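Local structure of formate dehydrogenase subunit beta (Desulfovibrio gigas, 1H0H) at residues Tyr49-Met54 with Leu66-Gln71; Gln71-Cys75 with Pro121-Pro125; Thr107-Tyr113 with Ser131-Ala135; Lys188-Pro192 with Glu210-Ala214. The protein carries electrons through three [4Fe-4S] clusters as the beta subunit of a periplasmic enzyme that reversibly oxidises formate to carbon dioxide. One frame throughout, in Å; residues are numbered along the deposited sequence.

How the contacts relate
Contacts 1, 2 and 4 sit together mid-subunit; the centre of contact 3 lies about 25 Å from that of contact 1, although Y49 OH and A135 CB touch at 3.8 Å. Contact 1, a hairpin, runs into contact 2 through the shared Q71, whose NE2 lies 3.7 Å from FE3 of one [4Fe-4S] cluster while the next residue, C72, binds another. Contacts 2 and 4, with centres about 11 Å apart, are joined by a probable 2.6 Å hydrogen bond between Y122 OH and D191 OD2, bringing the chain end next to the cluster-binding loop. Contact 3 is nearer contact 2, about 17 Å between centres; the M134 side chain is about 9 Å from a cluster, nearest atoms.

Contact 1. Residues Tyr49-Met54 with Leu66-Gln71; sequences YKLVRM and LFFPDQ. With SF4 (iron/sulfur cluster), chain M.
The guanidinium of R53 has L51 CD2 over one face, 3.7 Å above the plane and offset toward the rim, and the carboxylate of D70 at its edge. Both residues belong to an antiparallel beta hairpin of strands 51-59 and 62-70, in which L51-D70 and R53-F68 are hydrogen-bonded pairs and V52-P69 and M54-F67 non-hydrogen-bonded ones. R53 NE donates to D70 OD2 at 2.7 Å, almost within the guanidinium plane and onto the anti lone pair; the two planes stand 62° apart, and NH2 adds only a weak bond to the same oxygen. D43 takes a second salt bridge from NH2, so the buried arginine is held between two acids. On the other side of the hairpin, M54 CG packs 3.8 Å from F67 CD1, and V52 and P69 lie against a [4Fe-4S] cluster other than the one beside K50. At the Q71 end, K50 starts with CG anti to its backbone N (chi1 -176°) and bends at chi2, which brings CD to 3.7 Å from cluster atom S1. Its ammonium is gripped twice: NZ meets Q71 OE1 at 2.8 Å and, from above the carbonyl plane, P69 O at 2.6 Å.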
loop_
_atom_site.group_PDB
_atom_site.type_symbol
_atom_site.label_atom_id
_atom_site.label_comp_id
_atom_site.label_asym_id
_atom_site.label_seq_id
_atom_site.Cartn_x
_atom_site.Cartn_y
_atom_site.Cartn_z
ATOM N N TYR B 49 -6.696 -29.356 5.434
ATOM C CA TYR B 49 -7.980 -29.788 4.945
ATOM C C TYR B 49 -8.450 -28.968 3.758
ATOM O O TYR B 49 -9.352 -29.371 3.048
ATOM C CB TYR B 49 -9.033 -29.595 6.012
ATOM C CG TYR B 49 -8.777 -30.137 7.393
ATOM C CD1 TYR B 49 -7.847 -31.162 7.639
ATOM C CD2 TYR B 49 -9.499 -29.632 8.468
ATOM C CE1 TYR B 49 -7.662 -31.661 8.909
ATOM C CE2 TYR B 49 -9.312 -30.124 9.729
ATOM C CZ TYR B 49 -8.391 -31.132 9.950
ATOM O OH TYR B 49 -8.244 -31.589 11.240
ATOM N N LYS B 50 -7.873 -27.778 3.593
ATOM C CA LYS B 50 -8.308 -26.856 2.549
ATOM C C LYS B 50 -7.032 -26.519 1.826
ATOM O O LYS B 50 -6.049 -26.094 2.445
ATOM C CB LYS B 50 -8.974 -25.624 3.188
ATOM C CG LYS B 50 -9.563 -24.603 2.201
ATOM C CD LYS B 50 -10.712 -25.216 1.355
ATOM C CE LYS B 50 -11.571 -24.136 0.736
ATOM N NZ LYS B 50 -12.557 -24.631 -0.312
ATOM N N LEU B 51 -7.021 -26.796 0.530
ATOM C CA LEU B 51 -5.827 -26.595 -0.251
ATOM C C LEU B 51 -6.118 -25.892 -1.567
ATOM O O LEU B 51 -6.843 -26.410 -2.417
ATOM C CB LEU B 51 -5.178 -27.955 -0.521
ATOM C CG LEU B 51 -3.841 -27.822 -1.227
ATOM C CD1 LEU B 51 -2.808 -27.207 -0.312
ATOM C CD2 LEU B 51 -3.389 -29.190 -1.740
ATOM N N VAL B 52 -5.555 -24.700 -1.742
ATOM C CA VAL B 52 -5.774 -23.992 -2.995
ATOM C C VAL B 52 -4.833 -24.518 -4.071
ATOM O O VAL B 52 -3.615 -24.290 -4.051
ATOM C CB VAL B 52 -5.677 -22.446 -2.841
ATOM C CG1 VAL B 52 -5.863 -21.783 -4.188
ATOM C CG2 VAL B 52 -6.740 -21.945 -1.834
ATOM N N ARG B 53 -5.409 -25.264 -5.004
ATOM C CA ARG B 53 -4.631 -25.847 -6.068
ATOM C C ARG B 53 -4.539 -24.825 -7.178
ATOM O O ARG B 53 -5.465 -24.048 -7.378
ATOM C CB ARG B 53 -5.296 -27.132 -6.536
ATOM C CG ARG B 53 -5.270 -28.246 -5.513
ATOM C CD ARG B 53 -5.914 -29.530 -6.016
ATOM N NE ARG B 53 -6.102 -30.540 -4.978
ATOM C CZ ARG B 53 -5.126 -31.304 -4.504
ATOM N NH1 ARG B 53 -3.879 -31.160 -4.954
ATOM N NH2 ARG B 53 -5.390 -32.208 -3.584
ATOM N N MET B 54 -3.406 -24.786 -7.868
ATOM C CA MET B 54 -3.177 -23.747 -8.865
ATOM C C MET B 54 -2.496 -24.367 -10.070
ATOM O O MET B 54 -1.424 -24.994 -9.933
ATOM C CB MET B 54 -2.316 -22.607 -8.281
ATOM C CG MET B 54 -2.840 -21.979 -6.969
ATOM S SD MET B 54 -1.588 -20.932 -6.088
ATOM C CE MET B 54 -1.512 -19.464 -7.162
ATOM N N LEU B 66 -5.673 -21.515 -13.467
ATOM C CA LEU B 66 -6.878 -22.102 -12.898
ATOM C C LEU B 66 -6.699 -22.495 -11.461
ATOM O O LEU B 66 -5.750 -23.188 -11.113
ATOM C CB LEU B 66 -7.315 -23.336 -13.697
ATOM C CG LEU B 66 -7.483 -23.084 -15.195
ATOM C CD1 LEU B 66 -7.983 -24.339 -15.927
ATOM C CD2 LEU B 66 -8.420 -21.893 -15.446
ATOM N N PHE B 67 -7.650 -22.077 -10.646
ATOM C CA PHE B 67 -7.594 -22.281 -9.216
ATOM C C PHE B 67 -8.735 -23.190 -8.735
ATOM O O PHE B 67 -9.857 -23.080 -9.209
ATOM C CB PHE B 67 -7.678 -20.930 -8.510
ATOM C CG PHE B 67 -6.677 -19.909 -9.008
ATOM C CD1 PHE B 67 -5.357 -20.254 -9.213
ATOM C CD2 PHE B 67 -7.058 -18.599 -9.260
ATOM C CE1 PHE B 67 -4.439 -19.320 -9.680
ATOM C CE2 PHE B 67 -6.143 -17.663 -9.727
ATOM C CZ PHE B 67 -4.823 -18.014 -9.915
ATOM N N PHE B 68 -8.431 -24.026 -7.752
ATOM C CA PHE B 68 -9.370 -24.995 -7.187
ATOM C C PHE B 68 -9.115 -25.127 -5.684
ATOM O O PHE B 68 -8.152 -25.771 -5.263
ATOM C CB PHE B 68 -9.124 -26.347 -7.878
ATOM C CG PHE B 68 -10.258 -27.307 -7.781
ATOM C CD1 PHE B 68 -11.315 -27.254 -8.690
ATOM C CD2 PHE B 68 -10.256 -28.301 -6.831
ATOM C CE1 PHE B 68 -12.389 -28.181 -8.611
ATOM C CE2 PHE B 68 -11.316 -29.205 -6.744
ATOM C CZ PHE B 68 -12.375 -29.146 -7.634
ATOM N N PRO B 69 -9.951 -24.510 -4.862
ATOM C CA PRO B 69 -9.779 -24.551 -3.393
ATOM C C PRO B 69 -10.377 -25.852 -2.848
ATOM O O PRO B 69 -11.504 -25.888 -2.353
ATOM C CB PRO B 69 -10.595 -23.355 -2.897
ATOM C CG PRO B 69 -11.474 -22.955 -3.991
ATOM C CD PRO B 69 -11.096 -23.694 -5.272
ATOM N N ASP B 70 -9.558 -26.896 -2.904
ATOM C CA ASP B 70 -9.959 -28.262 -2.650
ATOM C C ASP B 70 -10.227 -28.548 -1.170
ATOM O O ASP B 70 -9.609 -27.959 -0.289
ATOM C CB ASP B 70 -8.855 -29.164 -3.210
ATOM C CG ASP B 70 -9.341 -30.513 -3.582
ATOM O OD1 ASP B 70 -10.535 -30.815 -3.362
ATOM O OD2 ASP B 70 -8.574 -31.351 -4.087
ATOM N N GLN B 71 -11.202 -29.406 -0.921
ATOM C CA GLN B 71 -11.568 -29.857 0.406
ATOM C C GLN B 71 -12.501 -31.062 0.190
ATOM O O GLN B 71 -12.974 -31.299 -0.921
ATOM C CB GLN B 71 -12.321 -28.761 1.180
ATOM C CG GLN B 71 -13.640 -28.415 0.517
ATOM C CD GLN B 71 -14.490 -27.364 1.265
ATOM O OE1 GLN B 71 -14.528 -26.196 0.876
ATOM N NE2 GLN B 71 -15.191 -27.794 2.313
HETATM FE FE1 SF4 M . -14.249 -25.644 7.647
HETATM FE FE2 SF4 M . -13.681 -24.895 5.064
HETATM FE FE3 SF4 M . -13.865 -27.575 5.741
HETATM FE FE4 SF4 M . -11.735 -26.051 6.595
HETATM S S1 SF4 M . -12.350 -26.545 4.411
HETATM S S2 SF4 M . -13.006 -27.534 7.799
HETATM S S3 SF4 M . -12.617 -24.051 6.926
HETATM S S4 SF4 M . -15.606 -26.134 5.906
#

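Contact 2. Residues Gln71-Cys75 with Pro121-Pro125; sequences QCRHC and PYDVP. With SF4 (iron/sulfur cluster), chain N; SF4 (iron/sulfur cluster), chain M.
R73 lies across one face of the Y122 ring, with its CG 3.7 Å from the ring centroid and only 14° off the normal, a CH-pi contact. Further out the guanidinium runs past the ring rim at CD1, with NH2 3.5 Å from that atom and its plane turned 36° from the ring. The arginine chain bends at chi2 (-64°), which lays CG and the guanidinium along the tyrosine. P121 CB covers the opposite face of the ring, while C75 SG comes to the edge, 3.8 Å from CE2. The polar ends are held from outside: D70 forms a salt bridge with R73 NH1, and D191 accepts a hydrogen bond from Y122 OH. Between the two segments, a water accepts from R73 NH2 at 2.8 Å and lies within hydrogen-bonding distance of Y122 O. V124 closes the other end, its CG1 lying 3.8 Å from C72 CB. The sulfur of C72 also receives the backbone N-H of H74 at 3.2 Å, a bond that would probably stabilise a thiolate ligand. C72 SG and C75 SG each bind an iron of the cluster at 2.3 Å, and with C80 and C120 they complete the four-cysteine site of a ferredoxin-type [4Fe-4S] cluster, with Y122 CD2 3.5 Å from cluster atom S4.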
loop_
_atom_site.group_PDB
_atom_site.type_symbol
_atom_site.label_atom_id
_atom_site.label_comp_id
_atom_site.label_asym_id
_atom_site.label_seq_id
_atom_site.Cartn_x
_atom_site.Cartn_y
_atom_site.Cartn_z
ATOM N N GLN B 71 -11.202 -29.406 -0.921
ATOM C CA GLN B 71 -11.568 -29.857 0.406
ATOM C C GLN B 71 -12.501 -31.062 0.190
ATOM O O GLN B 71 -12.974 -31.299 -0.921
ATOM C CB GLN B 71 -12.321 -28.761 1.180
ATOM C CG GLN B 71 -13.640 -28.415 0.517
ATOM C CD GLN B 71 -14.490 -27.364 1.265
ATOM O OE1 GLN B 71 -14.528 -26.196 0.876
ATOM N NE2 GLN B 71 -15.191 -27.794 2.313
ATOM N N CYS B 72 -12.790 -31.783 1.269
ATOM C CA CYS B 72 -13.730 -32.902 1.228
ATOM C C CYS B 72 -15.053 -32.460 0.584
ATOM O O CYS B 72 -15.515 -31.347 0.825
ATOM C CB CYS B 72 -14.012 -33.379 2.640
ATOM S SG CYS B 72 -15.372 -34.544 2.759
ATOM N N ARG B 73 -15.679 -33.334 -0.194
ATOM C CA ARG B 73 -16.928 -32.973 -0.877
ATOM C C ARG B 73 -18.173 -33.207 -0.031
ATOM O O ARG B 73 -19.257 -32.882 -0.452
ATOM C CB ARG B 73 -17.091 -33.804 -2.141
ATOM C CG ARG B 73 -15.902 -33.730 -3.074
ATOM C CD ARG B 73 -15.619 -32.338 -3.683
ATOM N NE ARG B 73 -14.715 -32.494 -4.818
ATOM C CZ ARG B 73 -13.395 -32.596 -4.710
ATOM N NH1 ARG B 73 -12.802 -32.555 -3.502
ATOM N NH2 ARG B 73 -12.673 -32.742 -5.806
ATOM N N HIS B 74 -17.991 -33.826 1.127
ATOM C CA HIS B 74 -19.101 -34.219 1.981
ATOM C C HIS B 74 -20.169 -34.947 1.175
ATOM O O HIS B 74 -21.338 -34.540 1.106
ATOM C CB HIS B 74 -19.608 -33.029 2.795
ATOM C CG HIS B 74 -18.612 -32.580 3.804
ATOM N ND1 HIS B 74 -18.520 -33.144 5.056
ATOM C CD2 HIS B 74 -17.586 -31.695 3.709
ATOM C CE1 HIS B 74 -17.513 -32.597 5.711
ATOM N NE2 HIS B 74 -16.941 -31.698 4.922
ATOM N N CYS B 75 -19.704 -36.014 0.530
ATOM C CA CYS B 75 -20.540 -36.900 -0.284
ATOM C C CYS B 75 -21.861 -37.234 0.377
ATOM O O CYS B 75 -21.921 -37.553 1.574
ATOM C CB CYS B 75 -19.780 -38.190 -0.571
ATOM S SG CYS B 75 -18.315 -37.937 -1.585
ATOM N N PRO B 121 -13.292 -41.118 -3.953
ATOM C CA PRO B 121 -13.111 -40.848 -5.383
ATOM C C PRO B 121 -12.296 -39.586 -5.589
ATOM O O PRO B 121 -11.720 -39.388 -6.657
ATOM C CB PRO B 121 -14.543 -40.612 -5.876
ATOM C CG PRO B 121 -15.418 -41.207 -4.821
ATOM C CD PRO B 121 -14.696 -41.017 -3.532
ATOM N N TYR B 122 -12.235 -38.752 -4.560
ATOM C CA TYR B 122 -11.583 -37.466 -4.660
ATOM C C TYR B 122 -10.211 -37.416 -4.003
ATOM O O TYR B 122 -9.578 -36.366 -3.963
ATOM C CB TYR B 122 -12.514 -36.388 -4.076
ATOM C CG TYR B 122 -13.877 -36.461 -4.713
ATOM C CD1 TYR B 122 -14.079 -35.953 -5.987
ATOM C CD2 TYR B 122 -14.937 -37.104 -4.079
ATOM C CE1 TYR B 122 -15.291 -36.036 -6.591
ATOM C CE2 TYR B 122 -16.168 -37.210 -4.683
ATOM C CZ TYR B 122 -16.332 -36.660 -5.939
ATOM O OH TYR B 122 -17.520 -36.729 -6.580
ATOM N N ASP B 123 -9.788 -38.544 -3.458
ATOM C CA ASP B 123 -8.492 -38.698 -2.818
ATOM C C ASP B 123 -8.259 -37.656 -1.734
ATOM O O ASP B 123 -7.219 -37.018 -1.695
ATOM C CB ASP B 123 -7.368 -38.653 -3.861
ATOM C CG ASP B 123 -6.044 -39.022 -3.268
ATOM O OD1 ASP B 123 -6.036 -39.866 -2.346
ATOM O OD2 ASP B 123 -4.975 -38.500 -3.639
ATOM N N VAL B 124 -9.252 -37.481 -0.870
ATOM C CA VAL B 124 -9.216 -36.466 0.170
ATOM C C VAL B 124 -8.628 -36.824 1.560
ATOM O O VAL B 124 -7.783 -36.069 2.045
ATOM C CB VAL B 124 -10.604 -35.779 0.313
ATOM C CG1 VAL B 124 -10.665 -34.871 1.547
ATOM C CG2 VAL B 124 -10.932 -34.989 -0.955
ATOM N N PRO B 125 -9.030 -37.932 2.188
ATOM C CA PRO B 125 -8.610 -38.238 3.576
ATOM C C PRO B 125 -7.120 -38.483 3.748
ATOM O O PRO B 125 -6.494 -39.072 2.874
ATOM C CB PRO B 125 -9.325 -39.556 3.902
ATOM C CG PRO B 125 -10.165 -39.911 2.750
ATOM C CD PRO B 125 -9.912 -38.975 1.629
HETATM FE FE1 SF4 N . -13.861 -38.545 0.123
HETATM FE FE2 SF4 N . -14.908 -36.546 1.712
HETATM FE FE3 SF4 N . -16.575 -38.063 -0.058
HETATM FE FE4 SF4 N . -15.475 -39.267 2.174
HETATM S S1 SF4 N . -17.101 -37.544 2.151
HETATM S S2 SF4 N . -15.500 -40.142 0.166
HETATM S S3 SF4 N . -13.396 -38.148 2.313
HETATM S S4 SF4 N . -14.832 -36.545 -0.623
HETATM FE FE1 SF4 M . -14.249 -25.644 7.647
HETATM FE FE2 SF4 M . -13.681 -24.895 5.064
HETATM FE FE3 SF4 M . -13.865 -27.575 5.741
HETATM FE FE4 SF4 M . -11.735 -26.051 6.595
HETATM S S1 SF4 M . -12.350 -26.545 4.411
HETATM S S2 SF4 M . -13.006 -27.534 7.799
HETATM S S3 SF4 M . -12.617 -24.051 6.926
HETATM S S4 SF4 M . -15.606 -26.134 5.906
HETATM O O HOH W 1 -10.145 -33.560 -4.898
#

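Contact 3. Residues Thr107-Tyr113 with Ser131-Ala135; sequences TKDLEDY and SNQMA
N132, with the most surface buried here, pushes its amide into the turn made by L110-Y113. Its ND2 donates to L110 O at 2.8 Å, in the plane of the amide and nearly along the C=O axis, and its OD1 comes within 3.4 Å of Y113 CD2, the ring and amide planes standing 59° apart. M134 comes next: its chain is bent at chi3 (-65°), which turns CE to L110 CD1 at 3.8 Å while SD rests against Y113 CB. The backbone N of M134 donates almost straight, at 177°, to T107 OG1, a hydroxyl that also pairs with T104 O. K108, on the solvent side, spreads its CB and CG over Q133 and S131, and a water bridges K108 O to N132 N. S131 OG accepts from Q133 N, closing an ST turn just before strand 134-135. The contact thus packs the 3-10 turn before helix 113-119 on the connection of the two-stranded antiparallel hairpin 126-127/134-135.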
loop_
_atom_site.group_PDB
_atom_site.type_symbol
_atom_site.label_atom_id
_atom_site.label_comp_id
_atom_site.label_asym_id
_atom_site.label_seq_id
_atom_site.Cartn_x
_atom_site.Cartn_y
_atom_site.Cartn_z
ATOM N N THR B 107 -10.781 -43.101 14.232
ATOM C CA THR B 107 -10.129 -43.693 13.069
ATOM C C THR B 107 -8.807 -44.351 13.427
ATOM O O THR B 107 -8.351 -45.239 12.715
ATOM C CB THR B 107 -9.894 -42.675 11.937
ATOM O OG1 THR B 107 -9.319 -41.472 12.466
ATOM C CG2 THR B 107 -11.197 -42.251 11.316
ATOM N N LYS B 108 -8.192 -43.915 14.517
ATOM C CA LYS B 108 -6.929 -44.490 14.964
ATOM C C LYS B 108 -7.000 -46.015 15.158
ATOM O O LYS B 108 -5.994 -46.724 14.983
ATOM C CB LYS B 108 -6.518 -43.825 16.286
ATOM C CG LYS B 108 -5.090 -44.106 16.719
ATOM C CD LYS B 108 -4.711 -43.347 17.992
ATOM C CE LYS B 108 -3.511 -44.015 18.677
ATOM N NZ LYS B 108 -2.470 -43.025 19.088
ATOM N N ASP B 109 -8.180 -46.510 15.525
ATOM C CA ASP B 109 -8.383 -47.936 15.798
ATOM C C ASP B 109 -8.775 -48.749 14.584
ATOM O O ASP B 109 -9.031 -49.945 14.710
ATOM C CB ASP B 109 -9.498 -48.175 16.832
ATOM C CG ASP B 109 -9.273 -47.457 18.138
ATOM O OD1 ASP B 109 -8.104 -47.252 18.524
ATOM O OD2 ASP B 109 -10.235 -47.084 18.854
ATOM N N LEU B 110 -8.911 -48.118 13.432
ATOM C CA LEU B 110 -9.204 -48.873 12.226
ATOM C C LEU B 110 -7.990 -49.746 11.881
ATOM O O LEU B 110 -6.848 -49.280 11.877
ATOM C CB LEU B 110 -9.517 -47.930 11.065
ATOM C CG LEU B 110 -10.817 -47.147 11.217
ATOM C CD1 LEU B 110 -10.944 -46.091 10.119
ATOM C CD2 LEU B 110 -11.992 -48.111 11.209
ATOM N N GLU B 111 -8.220 -51.018 11.617
ATOM C CA GLU B 111 -7.103 -51.835 11.175
ATOM C C GLU B 111 -6.816 -51.575 9.686
ATOM O O GLU B 111 -5.662 -51.615 9.266
ATOM C CB GLU B 111 -7.310 -53.324 11.477
ATOM C CG GLU B 111 -8.358 -54.027 10.639
ATOM C CD GLU B 111 -8.495 -55.506 10.986
ATOM O OE1 GLU B 111 -8.385 -55.865 12.183
ATOM O OE2 GLU B 111 -8.717 -56.320 10.059
ATOM N N ASP B 112 -7.858 -51.272 8.908
ATOM C CA ASP B 112 -7.680 -51.087 7.475
ATOM C C ASP B 112 -7.922 -49.655 7.004
ATOM O O ASP B 112 -8.939 -49.322 6.402
ATOM C CB ASP B 112 -8.556 -52.062 6.697
ATOM C CG ASP B 112 -8.293 -52.013 5.201
ATOM O OD1 ASP B 112 -7.288 -51.386 4.785
ATOM O OD2 ASP B 112 -9.042 -52.595 4.375
ATOM N N TYR B 113 -6.967 -48.790 7.247
ATOM C CA TYR B 113 -7.176 -47.428 6.812
ATOM C C TYR B 113 -6.990 -47.238 5.301
ATOM O O TYR B 113 -7.572 -46.330 4.728
ATOM C CB TYR B 113 -6.240 -46.487 7.547
ATOM C CG TYR B 113 -4.828 -46.568 7.035
ATOM C CD1 TYR B 113 -4.444 -45.844 5.930
ATOM C CD2 TYR B 113 -3.883 -47.375 7.657
ATOM C CE1 TYR B 113 -3.161 -45.899 5.457
ATOM C CE2 TYR B 113 -2.587 -47.435 7.187
ATOM C CZ TYR B 113 -2.244 -46.695 6.084
ATOM O OH TYR B 113 -0.960 -46.721 5.576
ATOM N N SER B 131 0.318 -43.043 13.435
ATOM C CA SER B 131 -0.753 -43.990 13.719
ATOM C C SER B 131 -1.705 -44.039 12.542
ATOM O O SER B 131 -1.423 -43.455 11.486
ATOM C CB SER B 131 -1.527 -43.569 14.970
ATOM O OG SER B 131 -2.443 -42.530 14.684
ATOM N N ASN B 132 -2.818 -44.749 12.714
ATOM C CA ASN B 132 -3.817 -44.854 11.662
ATOM C C ASN B 132 -4.847 -43.741 11.703
ATOM O O ASN B 132 -5.793 -43.753 10.922
ATOM C CB ASN B 132 -4.546 -46.189 11.720
ATOM C CG ASN B 132 -3.713 -47.320 11.209
ATOM O OD1 ASN B 132 -2.568 -47.125 10.824
ATOM N ND2 ASN B 132 -4.277 -48.536 11.223
ATOM N N GLN B 133 -4.679 -42.795 12.618
ATOM C CA GLN B 133 -5.636 -41.708 12.699
ATOM C C GLN B 133 -5.672 -40.905 11.422
ATOM O O GLN B 133 -4.620 -40.554 10.883
ATOM C CB GLN B 133 -5.319 -40.764 13.854
ATOM C CG GLN B 133 -6.493 -39.889 14.210
ATOM C CD GLN B 133 -6.281 -39.144 15.515
ATOM O OE1 GLN B 133 -5.606 -39.654 16.423
ATOM N NE2 GLN B 133 -6.867 -37.962 15.627
ATOM N N MET B 134 -6.877 -40.570 10.984
ATOM C CA MET B 134 -7.082 -39.792 9.767
ATOM C C MET B 134 -7.920 -38.536 10.009
ATOM O O MET B 134 -8.761 -38.500 10.898
ATOM C CB MET B 134 -7.736 -40.661 8.702
ATOM C CG MET B 134 -6.824 -41.782 8.153
ATOM S SD MET B 134 -7.692 -42.864 6.984
ATOM C CE MET B 134 -8.909 -43.584 8.084
ATOM N N ALA B 135 -7.697 -37.493 9.214
ATOM C CA ALA B 135 -8.479 -36.269 9.355
ATOM C C ALA B 135 -8.660 -35.617 7.996
ATOM O O ALA B 135 -7.988 -35.988 7.039
ATOM C CB ALA B 135 -7.827 -35.299 10.366
HETATM O O HOH W 2 -3.437 -46.572 15.007
#

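Contact 4. Residues Lys188-Pro192 with Glu210-Ala214; sequences KLCDP and EYAVA
C190 and V213 make the close-packed half of this contact: C190 CB lies 3.5 Å from V213 CG1, and the sulfur rests beside the same methyl at 3.7 Å. V213 puts CG1 there by setting it anti to the carbonyl carbon (chi1 -61°), and A212 O borders the C190 side chain at 3.8 Å from CB. Behind C190 stands the neighbouring strand 197-201, through F199 and T201, so C190 is buried. Toward the chain end the contact becomes polar and more open. D191 OD2 takes the backbone N-H of A214 at 2.7 Å on its syn lone pair, and the same oxygen accepts from Y122 OH of the cluster-binding loop. Its other oxygen, OD1, receives a water at 2.7 Å; that water also donates to A214 OXT, which ends the chain in an exposed position. Here the last residues of the subunit are tied to the loop that follows edge strand 188-189 of the mixed sheet. Two acidic groups, the D191 carboxylate and the terminal carboxylate, thus lie close together, and the water donating to both probably eases the repulsion between them, while the N-H and tyrosine donors would probably offset charge on OD2.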
loop_
_atom_site.group_PDB
_atom_site.type_symbol
_atom_site.label_atom_id
_atom_site.label_comp_id
_atom_site.label_asym_id
_atom_site.label_seq_id
_atom_site.Cartn_x
_atom_site.Cartn_y
_atom_site.Cartn_z
ATOM N N LYS B 188 -18.734 -26.721 -16.333
ATOM C CA LYS B 188 -19.668 -27.680 -15.734
ATOM C C LYS B 188 -19.572 -27.699 -14.224
ATOM O O LYS B 188 -18.638 -27.158 -13.652
ATOM C CB LYS B 188 -19.425 -29.088 -16.262
ATOM C CG LYS B 188 -17.993 -29.554 -16.082
ATOM C CD LYS B 188 -17.814 -30.977 -16.628
ATOM C CE LYS B 188 -18.393 -31.989 -15.675
ATOM N NZ LYS B 188 -18.695 -33.290 -16.361
ATOM N N LEU B 189 -20.566 -28.323 -13.598
ATOM C CA LEU B 189 -20.550 -28.531 -12.169
ATOM C C LEU B 189 -19.895 -29.887 -11.971
ATOM O O LEU B 189 -20.015 -30.761 -12.817
ATOM C CB LEU B 189 -21.958 -28.527 -11.601
ATOM C CG LEU B 189 -22.666 -27.190 -11.758
ATOM C CD1 LEU B 189 -24.058 -27.271 -11.186
ATOM C CD2 LEU B 189 -21.832 -26.147 -11.017
ATOM N N CYS B 190 -19.190 -30.051 -10.860
ATOM C CA CYS B 190 -18.482 -31.286 -10.603
ATOM C C CYS B 190 -19.363 -32.214 -9.745
ATOM O O CYS B 190 -19.687 -31.900 -8.610
ATOM C CB CYS B 190 -17.127 -30.962 -9.957
ATOM S SG CYS B 190 -16.022 -29.954 -11.024
ATOM N N ASP B 191 -19.791 -33.321 -10.343
ATOM C CA ASP B 191 -20.666 -34.310 -9.712
ATOM C C ASP B 191 -21.783 -33.692 -8.888
ATOM O O ASP B 191 -21.948 -34.031 -7.723
ATOM C CB ASP B 191 -19.820 -35.232 -8.841
ATOM C CG ASP B 191 -18.751 -35.937 -9.640
ATOM O OD1 ASP B 191 -18.999 -36.223 -10.852
ATOM O OD2 ASP B 191 -17.646 -36.246 -9.150
ATOM N N PRO B 192 -22.563 -32.805 -9.491
ATOM C CA PRO B 192 -23.560 -32.033 -8.728
ATOM C C PRO B 192 -24.635 -32.862 -8.017
ATOM O O PRO B 192 -25.210 -32.379 -7.056
ATOM C CB PRO B 192 -24.208 -31.152 -9.794
ATOM C CG PRO B 192 -23.962 -31.892 -11.078
ATOM C CD PRO B 192 -22.554 -32.429 -10.919
ATOM N N GLU B 210 -6.711 -33.311 -11.008
ATOM C CA GLU B 210 -6.923 -34.659 -11.563
ATOM C C GLU B 210 -8.099 -35.370 -10.931
ATOM O O GLU B 210 -8.706 -36.257 -11.535
ATOM C CB GLU B 210 -5.661 -35.510 -11.426
ATOM C CG GLU B 210 -5.145 -35.701 -10.000
ATOM C CD GLU B 210 -3.823 -36.488 -9.953
ATOM O OE1 GLU B 210 -3.573 -37.341 -10.845
ATOM O OE2 GLU B 210 -3.019 -36.245 -9.029
ATOM N N TYR B 211 -8.438 -34.961 -9.720
ATOM C CA TYR B 211 -9.517 -35.586 -8.984
ATOM C C TYR B 211 -10.662 -34.635 -8.733
ATOM O O TYR B 211 -11.449 -34.843 -7.822
ATOM C CB TYR B 211 -9.006 -36.145 -7.666
ATOM C CG TYR B 211 -7.882 -37.150 -7.812
ATOM C CD1 TYR B 211 -8.039 -38.303 -8.573
ATOM C CD2 TYR B 211 -6.669 -36.954 -7.169
ATOM C CE1 TYR B 211 -7.006 -39.227 -8.690
ATOM C CE2 TYR B 211 -5.650 -37.867 -7.262
ATOM C CZ TYR B 211 -5.808 -38.996 -8.023
ATOM O OH TYR B 211 -4.775 -39.908 -8.119
ATOM N N ALA B 212 -10.772 -33.620 -9.574
ATOM C CA ALA B 212 -11.891 -32.678 -9.525
ATOM C C ALA B 212 -13.252 -33.377 -9.602
ATOM O O ALA B 212 -14.159 -33.007 -8.855
ATOM C CB ALA B 212 -11.770 -31.654 -10.614
ATOM N N VAL B 213 -13.420 -34.336 -10.518
ATOM C CA VAL B 213 -14.670 -35.118 -10.558
ATOM C C VAL B 213 -14.360 -36.591 -10.355
ATOM O O VAL B 213 -13.229 -37.021 -10.553
ATOM C CB VAL B 213 -15.477 -34.958 -11.853
ATOM C CG1 VAL B 213 -15.895 -33.518 -12.052
ATOM C CG2 VAL B 213 -14.706 -35.477 -13.053
ATOM N N ALA B 214 -15.360 -37.360 -9.953
ATOM C CA ALA B 214 -15.142 -38.776 -9.681
ATOM C C ALA B 214 -14.855 -39.538 -10.977
ATOM O O ALA B 214 -14.070 -40.498 -10.986
ATOM C CB ALA B 214 -16.332 -39.371 -8.964
ATOM O OXT ALA B 214 -15.406 -39.200 -12.032
HETATM O O HOH W 3 -17.650 -38.113 -12.176
#